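Local structure of acetyltransferase (3JVN) at residues A89-L94 with K123-E128. The protein probably transfers an acyl group, most likely acetyl from acetyl-CoA as in other GNAT-family acetyltransferases, to an acceptor that is not identified. Residues are numbered along the deposited sequence; the frame is centred on the assembly and turned at random.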
loop_
_atom_site.group_PDB
_atom_site.type_symbol
_atom_site.label_atom_id
_atom_site.label_comp_id
_atom_site.label_asym_id
_atom_site.label_seq_id
_atom_site.Cartn_x
_atom_site.Cartn_y
_atom_site.Cartn_z
ATOM N N ALA A 89 -4.680 -5.705 -1.633
ATOM C CA ALA A 89 -4.368 -6.922 -2.350
ATOM C C ALA A 89 -3.213 -6.728 -3.316
ATOM O O ALA A 89 -2.745 -5.609 -3.535
ATOM C CB ALA A 89 -5.610 -7.440 -3.109
ATOM N N THR A 90 -2.773 -7.835 -3.908
ATOM C CA THR A 90 -1.664 -7.818 -4.856
ATOM C C THR A 90 -1.911 -8.793 -6.014
ATOM O O THR A 90 -2.291 -9.942 -5.798
ATOM C CB THR A 90 -0.328 -8.226 -4.164
ATOM O OG1 THR A 90 -0.186 -7.508 -2.932
ATOM C CG2 THR A 90 0.860 -7.908 -5.060
ATOM N N ILE A 91 -1.702 -8.321 -7.236
ATOM C CA ILE A 91 -1.836 -9.169 -8.412
ATOM C C ILE A 91 -0.397 -9.586 -8.668
ATOM O O ILE A 91 0.473 -8.746 -8.917
ATOM C CB ILE A 91 -2.424 -8.393 -9.624
ATOM C CG1 ILE A 91 -3.902 -8.097 -9.366
ATOM C CG2 ILE A 91 -2.303 -9.215 -10.890
ATOM C CD1 ILE A 91 -4.534 -7.141 -10.339
ATOM N N ASP A 92 -0.148 -10.888 -8.574
ATOM C CA ASP A 92 1.193 -11.414 -8.735
ATOM C C ASP A 92 1.628 -11.772 -10.165
ATOM O O ASP A 92 2.470 -11.092 -10.752
ATOM C CB ASP A 92 1.354 -12.623 -7.804
ATOM C CG ASP A 92 1.091 -12.270 -6.349
ATOM O OD1 ASP A 92 0.278 -12.961 -5.687
ATOM O OD2 ASP A 92 1.712 -11.295 -5.865
ATOM N N GLU A 93 1.044 -12.833 -10.714
ATOM C CA GLU A 93 1.392 -13.309 -12.047
ATOM C C GLU A 93 0.233 -13.419 -13.017
ATOM O O GLU A 93 -0.928 -13.556 -12.625
ATOM C CB GLU A 93 2.052 -14.676 -11.938
ATOM C CG GLU A 93 3.274 -14.687 -11.087
ATOM C CD GLU A 93 3.404 -15.977 -10.332
ATOM O OE1 GLU A 93 2.541 -16.253 -9.458
ATOM O OE2 GLU A 93 4.376 -16.713 -10.617
ATOM N N LEU A 94 0.568 -13.396 -14.299
ATOM C CA LEU A 94 -0.438 -13.496 -15.338
ATOM C C LEU A 94 0.251 -14.029 -16.589
ATOM O O LEU A 94 1.253 -13.472 -17.029
ATOM C CB LEU A 94 -1.048 -12.113 -15.594
ATOM C CG LEU A 94 -2.426 -12.047 -16.270
ATOM C CD1 LEU A 94 -2.864 -10.590 -16.410
ATOM C CD2 LEU A 94 -2.367 -12.709 -17.638
ATOM N N LYS A 123 -8.867 -1.527 -0.655
ATOM C CA LYS A 123 -8.574 -0.107 -0.750
ATOM C C LYS A 123 -7.462 0.168 -1.744
ATOM O O LYS A 123 -7.581 1.075 -2.566
ATOM C CB LYS A 123 -8.191 0.433 0.624
ATOM C CG LYS A 123 -9.185 0.056 1.733
ATOM C CD LYS A 123 -10.615 0.394 1.346
ATOM C CE LYS A 123 -11.556 0.151 2.508
ATOM N NZ LYS A 123 -12.989 0.345 2.131
ATOM N N GLU A 124 -6.385 -0.616 -1.668
ATOM C CA GLU A 124 -5.244 -0.461 -2.572
ATOM C C GLU A 124 -4.879 -1.756 -3.302
ATOM O O GLU A 124 -5.008 -2.845 -2.749
ATOM C CB GLU A 124 -4.021 0.043 -1.797
ATOM C CG GLU A 124 -4.182 1.435 -1.191
ATOM C CD GLU A 124 -4.714 2.451 -2.188
ATOM O OE1 GLU A 124 -4.209 2.463 -3.334
ATOM O OE2 GLU A 124 -5.621 3.241 -1.823
ATOM N N ILE A 125 -4.415 -1.616 -4.545
ATOM C CA ILE A 125 -4.011 -2.755 -5.370
ATOM C C ILE A 125 -2.623 -2.580 -6.006
ATOM O O ILE A 125 -2.381 -1.627 -6.751
ATOM C CB ILE A 125 -5.023 -3.015 -6.518
ATOM C CG1 ILE A 125 -6.394 -3.348 -5.941
ATOM C CG2 ILE A 125 -4.538 -4.153 -7.401
ATOM C CD1 ILE A 125 -6.391 -4.550 -5.005
ATOM N N PHE A 126 -1.729 -3.523 -5.721
ATOM C CA PHE A 126 -0.366 -3.495 -6.251
ATOM C C PHE A 126 -0.195 -4.579 -7.302
ATOM O O PHE A 126 -0.336 -5.759 -6.996
ATOM C CB PHE A 126 0.634 -3.742 -5.122
ATOM C CG PHE A 126 0.530 -2.767 -3.998
ATOM C CD1 PHE A 126 1.026 -1.479 -4.135
ATOM C CD2 PHE A 126 -0.093 -3.130 -2.805
ATOM C CE1 PHE A 126 0.903 -0.567 -3.100
ATOM C CE2 PHE A 126 -0.220 -2.228 -1.765
ATOM C CZ PHE A 126 0.276 -0.942 -1.908
ATOM N N VAL A 127 0.108 -4.176 -8.533
ATOM C CA VAL A 127 0.305 -5.129 -9.618
ATOM C C VAL A 127 1.788 -5.481 -9.733
ATOM O O VAL A 127 2.653 -4.603 -9.817
ATOM C CB VAL A 127 -0.238 -4.566 -10.967
ATOM C CG1 VAL A 127 -0.068 -5.584 -12.096
ATOM C CG2 VAL A 127 -1.725 -4.219 -10.815
ATOM N N GLU A 128 2.075 -6.778 -9.713
ATOM C CA GLU A 128 3.448 -7.274 -9.791
ATOM C C GLU A 128 3.731 -7.948 -11.131
ATOM O O GLU A 128 4.823 -8.464 -11.339
ATOM C CB GLU A 128 3.704 -8.302 -8.682
ATOM C CG GLU A 128 3.230 -7.923 -7.292
ATOM C CD GLU A 128 4.060 -6.829 -6.652
ATOM O OE1 GLU A 128 4.088 -5.711 -7.207
ATOM O OE2 GLU A 128 4.684 -7.083 -5.597
#
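A89 and I91 each reach with both N and O into the backbone of 124-128, making the four-rung parallel ladder that joins strand 86-96 to strand 124-127. A89 N donates to E124 O (3.1 Å) and A89 O accepts from F126 N (3.2 Å); I91 N then binds F126 O at 2.9 Å, and I91 O takes E128 N at 2.7 Å.

The tightly packed side carries A89, I91, I125 and V127. I125 bends back at its second torsion (chi2 -57°), which brings CD1 to within 3.5 Å of A89 CB. I91 is extended instead, and its CD1 lies 4.1 Å from V127 CG2 and at similar range from I125 CG2. Helix 105-118 closes over this greasy face, with L117 on A89 and I125, and M110 and I113 on I91. It is the connection of a beta-alpha-beta crossover, part of the GNAT fold.

On the other face T90 is buried as well, packed on H74 and C76, with OG1 at the edge of the F126 ring, near its plane. That ring also packs on E124 of the second subunit.

The solvent side is the E128 end, past the end of strand 124-127. Exposed E128 passes its CG by the T90 CG2 methyl and runs alongside D92, pointing the same way; the carboxylates are near but not touching, D92 OD2 to E128 OE2 5.2 Å. Just here strand 86-96 has a classic beta bulge, D92 and E93 both facing T72.

Chemically, then, amide pairing and aliphatic packing hold the strands together, while the two acids probably disfavour each other, an effect likely eased by solvent at E128 and by the hydrogen bonds of Y50 and H74 to D92 OD1.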